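Long-range contacts in interferon gamma receptor 1 (Gallus gallus, PDB 4EQ3), which probably binds interferon gamma outside the cell, through the two fibronectin type III-like domains contained in this extracellular fragment: residues K46-G51 with I76-W81; Y80-K85 with V96-F101; G110-N115 with V190-H195. All blocks are in the same frame, centred on the assembly; numbering follows the deposited sequence.

Contact 1. Residues K46-G51 with I76-W81; sequences KPYLSG and IFHSYW
Lys46 and Trp81 form an antiparallel hydrogen-bonded pair near the end of strand 40-46 and the beginning of strand 81-88, inside the first fibronectin type III-like domain. The bond from Lys46 N to Trp81 O is short and nearly straight (2.8 Å, 175° at the hydrogen), whereas its return from Trp81 N to Lys46 O is weak at 3.3 Å. The two chains then part: beyond Pro47, residues 48-50 curl through helical backbone angles, and Gly51 N bonds back to Pro47 O.

Both side chains of the bridging pair leave the sheet on one face. A bend at chi3 (66°) in the otherwise extended Lys46 turns its end toward Trp81, whose CB lies 4.1 Å from Lys46 CE. The ammonium nitrogen NZ is 5.0 Å from the centroid of the six-membered ring of Trp81, an off-centre cation-pi contact that suits a lysine with a long aliphatic arm and a charged end. Tyr80 turns its ring obliquely to Pro47 CA, and its hydroxyl bonds to Asn74 N.

Farther out, the rings of Tyr48 and His78 stack face to face with planes 12° apart and centroids 3.6 Å apart, since two flat rings can lie in contact over their full faces. His78 CG sits over the centre of the Tyr48 ring, while His78 CD2 comes within 3.3 Å of Tyr48 CE2. His78 CB also rests over the same ring, giving a CH-pi contact. Between the stack and the bridge a water continues the pairing of the backbones, accepting from Tyr48 N and donating to Ser79 O; its oxygen stands 3.2 Å above the plane of the Tyr80 ring, over the ring's centre.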
# COMPACT_ATOMS: atom_id res chain seq x y z
N LYS A 46 -16.62 9.10 -7.06
CA LYS A 46 -17.83 8.34 -7.24
C LYS A 46 -17.72 6.97 -6.52
O LYS A 46 -17.06 6.10 -6.98
CB LYS A 46 -18.15 8.21 -8.72
CG LYS A 46 -19.31 7.34 -9.01
CD LYS A 46 -19.89 7.51 -10.36
CE LYS A 46 -18.97 7.11 -11.47
NZ LYS A 46 -19.61 6.64 -12.66
N PRO A 47 -18.36 6.86 -5.35
CA PRO A 47 -18.34 5.62 -4.56
C PRO A 47 -19.32 4.62 -5.15
O PRO A 47 -20.29 5.04 -5.79
CB PRO A 47 -18.83 6.07 -3.19
CG PRO A 47 -18.95 7.58 -3.26
CD PRO A 47 -19.14 7.91 -4.69
N TYR A 48 -19.11 3.34 -4.90
CA TYR A 48 -19.90 2.31 -5.58
C TYR A 48 -21.37 2.30 -5.16
O TYR A 48 -22.25 2.06 -5.98
CB TYR A 48 -19.26 0.92 -5.39
CG TYR A 48 -19.84 0.11 -4.24
CD1 TYR A 48 -20.80 -0.87 -4.48
CD2 TYR A 48 -19.44 0.33 -2.93
CE1 TYR A 48 -21.34 -1.61 -3.44
CE2 TYR A 48 -19.96 -0.41 -1.88
CZ TYR A 48 -20.92 -1.38 -2.15
OH TYR A 48 -21.46 -2.13 -1.13
N LEU A 49 -21.64 2.58 -3.88
CA LEU A 49 -22.99 2.50 -3.33
C LEU A 49 -23.95 3.49 -3.95
O LEU A 49 -25.04 3.12 -4.39
CB LEU A 49 -22.98 2.70 -1.81
CG LEU A 49 -22.86 1.42 -0.99
CD1 LEU A 49 -22.73 1.72 0.50
CD2 LEU A 49 -24.05 0.49 -1.26
N SER A 50 -23.56 4.76 -3.97
CA SER A 50 -24.43 5.80 -4.50
C SER A 50 -24.33 5.86 -6.01
O SER A 50 -25.28 6.26 -6.69
CB SER A 50 -24.07 7.15 -3.91
OG SER A 50 -22.72 7.47 -4.20
N GLY A 51 -23.17 5.46 -6.54
CA GLY A 51 -22.94 5.52 -7.97
C GLY A 51 -23.02 6.93 -8.51
O GLY A 51 -23.23 7.14 -9.71
N ILE A 76 -12.35 -2.30 -0.27
CA ILE A 76 -11.19 -2.85 -0.96
C ILE A 76 -11.57 -3.58 -2.25
O ILE A 76 -10.77 -3.66 -3.18
CB ILE A 76 -10.37 -3.79 -0.03
CG1 ILE A 76 -8.90 -3.85 -0.47
CG2 ILE A 76 -10.99 -5.18 0.03
CD1 ILE A 76 -7.95 -4.40 0.61
N PHE A 77 -12.80 -4.07 -2.32
CA PHE A 77 -13.24 -4.89 -3.46
C PHE A 77 -14.12 -4.16 -4.47
O PHE A 77 -14.14 -4.52 -5.65
CB PHE A 77 -13.93 -6.18 -2.97
CG PHE A 77 -13.02 -7.08 -2.18
CD1 PHE A 77 -11.91 -7.65 -2.78
CD2 PHE A 77 -13.26 -7.34 -0.85
CE1 PHE A 77 -11.06 -8.47 -2.07
CE2 PHE A 77 -12.40 -8.16 -0.12
CZ PHE A 77 -11.30 -8.73 -0.74
N HIS A 78 -14.83 -3.13 -4.03
CA HIS A 78 -15.69 -2.40 -4.95
C HIS A 78 -14.92 -1.29 -5.65
O HIS A 78 -13.81 -0.93 -5.23
CB HIS A 78 -16.90 -1.83 -4.23
CG HIS A 78 -17.76 -2.86 -3.57
ND1 HIS A 78 -18.44 -3.83 -4.29
CD2 HIS A 78 -18.05 -3.09 -2.27
CE1 HIS A 78 -19.11 -4.60 -3.46
NE2 HIS A 78 -18.90 -4.17 -2.23
N SER A 79 -15.50 -0.75 -6.72
CA SER A 79 -14.84 0.22 -7.59
C SER A 79 -15.06 1.67 -7.16
O SER A 79 -16.04 2.01 -6.49
CB SER A 79 -15.31 0.04 -9.04
OG SER A 79 -15.03 -1.26 -9.53
N TYR A 80 -14.12 2.52 -7.55
CA TYR A 80 -14.23 3.96 -7.36
C TYR A 80 -13.81 4.63 -8.65
O TYR A 80 -12.97 4.12 -9.39
CB TYR A 80 -13.29 4.45 -6.25
CG TYR A 80 -13.69 4.11 -4.82
CD1 TYR A 80 -14.44 5.00 -4.05
CD2 TYR A 80 -13.29 2.91 -4.23
CE1 TYR A 80 -14.78 4.70 -2.74
CE2 TYR A 80 -13.63 2.61 -2.92
CZ TYR A 80 -14.38 3.50 -2.18
OH TYR A 80 -14.72 3.19 -0.89
N TRP A 81 -14.41 5.78 -8.94
CA TRP A 81 -13.92 6.65 -9.99
C TRP A 81 -13.62 8.01 -9.37
O TRP A 81 -14.23 8.38 -8.36
CB TRP A 81 -14.93 6.77 -11.13
CG TRP A 81 -14.95 5.59 -12.04
CD1 TRP A 81 -14.28 5.45 -13.23
CD2 TRP A 81 -15.65 4.36 -11.83
NE1 TRP A 81 -14.53 4.21 -13.77
CE2 TRP A 81 -15.37 3.53 -12.93
CE3 TRP A 81 -16.48 3.89 -10.82
CZ2 TRP A 81 -15.90 2.25 -13.05
CZ3 TRP A 81 -17.02 2.62 -10.94
CH2 TRP A 81 -16.72 1.81 -12.04
O HOH W 1 -16.75 2.11 -4.09

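Contact 2. Residues Y80-K85 with V96-F101; sequences YWFRIK and VETDEF
Thr98 meets Phe82 with its hydroxyl turned between its own backbone N and carbonyl carbon (chi1 62°), a setting in which OG1 accepts from Phe82 N at 3.2 Å and donates to Asp99 O at 3.0 Å. Glu100 CA lies over one face of the Trp81 five-membered ring, 3.9 Å from its centroid; with chi1 at 172° the extended chain then carries Glu100 CG to 3.6 Å from Trp81 CZ2. The carboxylate continues to Ser79, where Glu100 OE2 is hydrogen-bonded to Ser79 OG.

This is the end of the antiparallel hairpin of strands 81-88 and 91-97. Ile84 and Val96 exchange two backbone bonds, Thr98 N binds Phe82 O at 2.8 Å, and a separate bridge joins Tyr80 to Phe101, its register shifted by one residue. Thr98 suits the change because its hydroxyl takes an N-H that strand pairing would otherwise give to a carbonyl.

Phe82 CE1 reaches Phe101 CB at 4.1 Å, and both side chains also touch Val19 of strand 17-22, an interior suited to large apolar rings. On the other face, Arg83 NE forms a salt bridge with Glu44 and Glu97 OE2 a hydrogen bond with Tyr53 OH. Six hydrogen bonds therefore carry the pairing across the register shift, one of them through the Thr98 hydroxyl, while the aliphatic chain of Glu100 covers the indole of Trp81.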
# COMPACT_ATOMS: atom_id res chain seq x y z
N TYR A 80 -14.12 2.52 -7.55
CA TYR A 80 -14.23 3.96 -7.36
C TYR A 80 -13.81 4.63 -8.65
O TYR A 80 -12.97 4.12 -9.39
CB TYR A 80 -13.29 4.45 -6.25
CG TYR A 80 -13.69 4.11 -4.82
CD1 TYR A 80 -14.44 5.00 -4.05
CD2 TYR A 80 -13.29 2.91 -4.23
CE1 TYR A 80 -14.78 4.70 -2.74
CE2 TYR A 80 -13.63 2.61 -2.92
CZ TYR A 80 -14.38 3.50 -2.18
OH TYR A 80 -14.72 3.19 -0.89
N TRP A 81 -14.41 5.78 -8.94
CA TRP A 81 -13.92 6.65 -9.99
C TRP A 81 -13.62 8.01 -9.37
O TRP A 81 -14.23 8.38 -8.36
CB TRP A 81 -14.93 6.77 -11.13
CG TRP A 81 -14.95 5.59 -12.04
CD1 TRP A 81 -14.28 5.45 -13.23
CD2 TRP A 81 -15.65 4.36 -11.83
NE1 TRP A 81 -14.53 4.21 -13.77
CE2 TRP A 81 -15.37 3.53 -12.93
CE3 TRP A 81 -16.48 3.89 -10.82
CZ2 TRP A 81 -15.90 2.25 -13.05
CZ3 TRP A 81 -17.02 2.62 -10.94
CH2 TRP A 81 -16.72 1.81 -12.04
N PHE A 82 -12.68 8.73 -9.96
CA PHE A 82 -12.38 10.09 -9.50
C PHE A 82 -12.32 11.01 -10.71
O PHE A 82 -12.11 10.55 -11.83
CB PHE A 82 -11.06 10.15 -8.72
CG PHE A 82 -10.94 9.10 -7.66
CD1 PHE A 82 -10.28 7.90 -7.93
CD2 PHE A 82 -11.48 9.29 -6.40
CE1 PHE A 82 -10.15 6.92 -6.96
CE2 PHE A 82 -11.36 8.32 -5.43
CZ PHE A 82 -10.70 7.13 -5.71
N ARG A 83 -12.53 12.30 -10.49
CA ARG A 83 -12.46 13.24 -11.61
C ARG A 83 -12.02 14.63 -11.14
O ARG A 83 -12.21 14.99 -9.98
CB ARG A 83 -13.80 13.32 -12.36
CG ARG A 83 -14.92 14.02 -11.61
CD ARG A 83 -16.20 13.99 -12.45
NE ARG A 83 -17.35 14.64 -11.82
CZ ARG A 83 -18.56 14.71 -12.38
NH1 ARG A 83 -18.76 14.16 -13.57
NH2 ARG A 83 -19.56 15.31 -11.76
N ILE A 84 -11.42 15.39 -12.04
CA ILE A 84 -10.90 16.68 -11.66
C ILE A 84 -11.22 17.71 -12.72
O ILE A 84 -11.09 17.45 -13.90
CB ILE A 84 -9.36 16.65 -11.54
CG1 ILE A 84 -8.90 15.40 -10.77
CG2 ILE A 84 -8.86 17.95 -10.90
CD1 ILE A 84 -7.99 14.50 -11.56
N LYS A 85 -11.61 18.91 -12.28
CA LYS A 85 -11.76 20.02 -13.21
C LYS A 85 -10.84 21.14 -12.77
O LYS A 85 -10.48 21.23 -11.60
CB LYS A 85 -13.21 20.52 -13.25
CG LYS A 85 -13.66 21.16 -11.94
CD LYS A 85 -15.03 21.82 -12.08
CE LYS A 85 -15.58 22.23 -10.73
NZ LYS A 85 -16.89 22.92 -10.82
N VAL A 96 -12.30 15.70 -15.98
CA VAL A 96 -11.68 14.57 -16.65
C VAL A 96 -11.66 13.44 -15.63
O VAL A 96 -11.34 13.65 -14.46
CB VAL A 96 -10.24 14.90 -17.12
CG1 VAL A 96 -9.43 15.44 -15.97
CG2 VAL A 96 -9.58 13.66 -17.72
N GLU A 97 -12.02 12.25 -16.10
CA GLU A 97 -12.24 11.09 -15.24
C GLU A 97 -11.03 10.15 -15.23
O GLU A 97 -10.35 10.00 -16.25
CB GLU A 97 -13.49 10.35 -15.72
CG GLU A 97 -14.01 9.29 -14.78
CD GLU A 97 -15.40 8.80 -15.19
OE1 GLU A 97 -15.49 7.89 -16.05
OE2 GLU A 97 -16.39 9.34 -14.66
N THR A 98 -10.78 9.50 -14.10
CA THR A 98 -9.70 8.52 -14.03
C THR A 98 -10.17 7.16 -14.53
O THR A 98 -11.37 6.92 -14.71
CB THR A 98 -9.18 8.34 -12.59
OG1 THR A 98 -10.23 7.84 -11.75
CG2 THR A 98 -8.64 9.65 -12.01
N ASP A 99 -9.21 6.26 -14.75
CA ASP A 99 -9.52 4.85 -14.93
C ASP A 99 -10.27 4.35 -13.70
O ASP A 99 -10.18 4.94 -12.62
CB ASP A 99 -8.24 4.01 -15.08
CG ASP A 99 -7.46 4.32 -16.35
OD1 ASP A 99 -8.06 4.84 -17.32
OD2 ASP A 99 -6.24 4.04 -16.36
N GLU A 100 -11.02 3.27 -13.88
CA GLU A 100 -11.65 2.59 -12.76
C GLU A 100 -10.58 2.20 -11.74
O GLU A 100 -9.50 1.75 -12.11
CB GLU A 100 -12.36 1.33 -13.24
CG GLU A 100 -12.89 0.44 -12.13
CD GLU A 100 -13.72 -0.72 -12.68
OE1 GLU A 100 -13.77 -0.88 -13.92
OE2 GLU A 100 -14.32 -1.46 -11.88
N PHE A 101 -10.90 2.36 -10.46
CA PHE A 101 -9.94 2.03 -9.42
C PHE A 101 -10.53 1.04 -8.43
O PHE A 101 -11.60 1.26 -7.87
CB PHE A 101 -9.43 3.27 -8.68
CG PHE A 101 -8.54 2.96 -7.50
CD1 PHE A 101 -7.17 2.78 -7.67
CD2 PHE A 101 -9.07 2.83 -6.23
CE1 PHE A 101 -6.35 2.49 -6.58
CE2 PHE A 101 -8.26 2.55 -5.13
CZ PHE A 101 -6.90 2.37 -5.31

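Contact 3. Residues G110-N115 with V190-H195; sequences GPPKLN and VSAKGH
Leu114 lays its forked end against Val190 and Ala192. Its CD2 is nearest Val190, 3.7 Å from Val190 CG1, while Leu114 CD1 lies 3.7 Å from Ala192 CB and also near Val190. The bond from CA to CB already aims at 190-195; chi1 of -170° then sets CG opposite the backbone N. The Leu114 and Val190 side chains pass each other at a slant, and Val190 turns CG1 to meet the leucine.

Pro112 extends the apolar patch toward the preceding loop. Its CG is 4.1 Å from Ala192 CB, and its CD approaches Ala192 O at 3.5 Å. The small methyl of Ala192 therefore receives Leu114 and Pro112 together, which suits alanine to a place where two larger groups converge. Proline suits its own place as well: it offers a compact apolar ring just before the strand starts, where it has no N-H to be satisfied.

The remaining link is polar and indirect. One water donates to Gly110 O and accepts from Gly194 N, at 2.9 Å from each, and so joins the two backbones where they are too far apart to bond directly. Gly110 O also accepts a hydrogen bond from His129 NE2.

Along 190-195, part of strand 186-196, the side chains alternate: Val190 and Ala192 point toward Leu114, while Ser191 and Lys193 point away. The axes of 113-115 and 190-195 approach to 8.0 Å at 145°, placing the strands in facing sheets of the second fibronectin type III-like domain. Strand 113-119 is at the edge of the three-stranded sheet and pairs with 122-128, whose Val125 and Val127 touch Leu114 and Pro112. Strand 186-196 lies inside the four-stranded sheet, between 148-156, which supplies Val152 and Phe154 beside Val190, and 201-213, whose Ser206 touches Leu114.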
# COMPACT_ATOMS: atom_id res chain seq x y z
N GLY A 110 4.06 -2.63 -0.55
CA GLY A 110 5.51 -2.58 -0.58
C GLY A 110 6.19 -3.59 0.34
O GLY A 110 5.54 -4.28 1.12
N PRO A 111 7.52 -3.67 0.26
CA PRO A 111 8.19 -4.66 1.11
C PRO A 111 7.96 -4.37 2.59
O PRO A 111 7.85 -3.20 3.00
CB PRO A 111 9.67 -4.50 0.74
CG PRO A 111 9.79 -3.16 0.09
CD PRO A 111 8.46 -2.90 -0.57
N PRO A 112 7.86 -5.42 3.41
CA PRO A 112 7.72 -5.21 4.85
C PRO A 112 9.08 -4.89 5.48
O PRO A 112 10.12 -5.18 4.90
CB PRO A 112 7.25 -6.57 5.34
CG PRO A 112 7.81 -7.54 4.37
CD PRO A 112 7.77 -6.85 3.04
N LYS A 113 9.05 -4.31 6.67
CA LYS A 113 10.25 -4.11 7.46
C LYS A 113 10.54 -5.43 8.16
O LYS A 113 9.65 -6.02 8.77
CB LYS A 113 10.02 -2.99 8.47
CG LYS A 113 11.24 -2.61 9.29
CD LYS A 113 12.37 -2.12 8.40
CE LYS A 113 13.60 -1.75 9.24
NZ LYS A 113 14.75 -1.29 8.39
N LEU A 114 11.78 -5.90 8.07
CA LEU A 114 12.10 -7.21 8.62
C LEU A 114 13.34 -7.15 9.49
O LEU A 114 14.41 -6.76 9.03
CB LEU A 114 12.32 -8.21 7.48
CG LEU A 114 12.45 -9.69 7.85
CD1 LEU A 114 12.08 -10.59 6.68
CD2 LEU A 114 13.83 -10.05 8.38
N ASN A 115 13.21 -7.53 10.76
CA ASN A 115 14.38 -7.63 11.64
C ASN A 115 14.76 -9.07 11.94
O ASN A 115 13.89 -9.91 12.22
CB ASN A 115 14.16 -6.86 12.95
CG ASN A 115 15.44 -6.76 13.77
OD1 ASN A 115 15.49 -7.16 14.95
ND2 ASN A 115 16.50 -6.25 13.15
N VAL A 190 16.98 -14.44 4.87
CA VAL A 190 15.54 -14.50 4.93
C VAL A 190 14.92 -13.25 4.33
O VAL A 190 15.47 -12.14 4.45
CB VAL A 190 15.05 -14.66 6.39
CG1 VAL A 190 15.02 -13.32 7.10
CG2 VAL A 190 13.69 -15.31 6.42
N SER A 191 13.78 -13.45 3.67
CA SER A 191 12.98 -12.37 3.11
C SER A 191 11.50 -12.64 3.37
O SER A 191 11.12 -13.76 3.71
CB SER A 191 13.21 -12.27 1.60
OG SER A 191 12.73 -13.42 0.95
N ALA A 192 10.67 -11.63 3.20
CA ALA A 192 9.25 -11.80 3.48
C ALA A 192 8.37 -10.98 2.54
O ALA A 192 8.82 -9.98 1.98
CB ALA A 192 8.95 -11.45 4.94
N LYS A 193 7.12 -11.38 2.38
CA LYS A 193 6.11 -10.64 1.65
C LYS A 193 4.79 -10.56 2.43
O LYS A 193 4.43 -11.47 3.06
CB LYS A 193 5.76 -11.34 0.34
CG LYS A 193 6.70 -11.29 -0.74
CD LYS A 193 6.00 -11.73 -1.98
CE LYS A 193 6.30 -13.07 -2.35
NZ LYS A 193 6.17 -13.26 -3.76
N GLY A 194 4.08 -9.47 2.33
CA GLY A 194 2.75 -9.39 2.90
C GLY A 194 1.70 -10.05 2.01
O GLY A 194 1.83 -10.04 0.79
N HIS A 195 0.68 -10.63 2.64
CA HIS A 195 -0.45 -11.24 1.94
C HIS A 195 -1.74 -10.74 2.59
O HIS A 195 -1.82 -10.63 3.81
CB HIS A 195 -0.43 -12.77 2.07
CG HIS A 195 0.56 -13.45 1.17
ND1 HIS A 195 1.91 -13.54 1.48
CD2 HIS A 195 0.40 -14.10 -0.00
CE1 HIS A 195 2.53 -14.20 0.51
NE2 HIS A 195 1.64 -14.55 -0.40
O HOH W 2 5.23 -7.16 0.98

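How the contacts relate
Contacts 1 and 2 share Tyr80 and Trp81 and fasten the start of strand 81-88 to its neighbours on both flanks, strand 40-46 in the first and the 96-101 segment in the second. They meet directly where Ser79 OG lies 2.5 Å from Glu100 OE2, a probable hydrogen bond. Contact 1, at the surface, adds ring stacking, cation-pi and water to one backbone pair, whereas contact 2 is partly buried and rests on more backbone bonds. Contact 3 belongs to the other domain, its centre about 30 Å from that of contact 1. Partly buried too, it joins facing sheets rather than adjacent strands, and accordingly relies on methyl and proline packing with one bridging water.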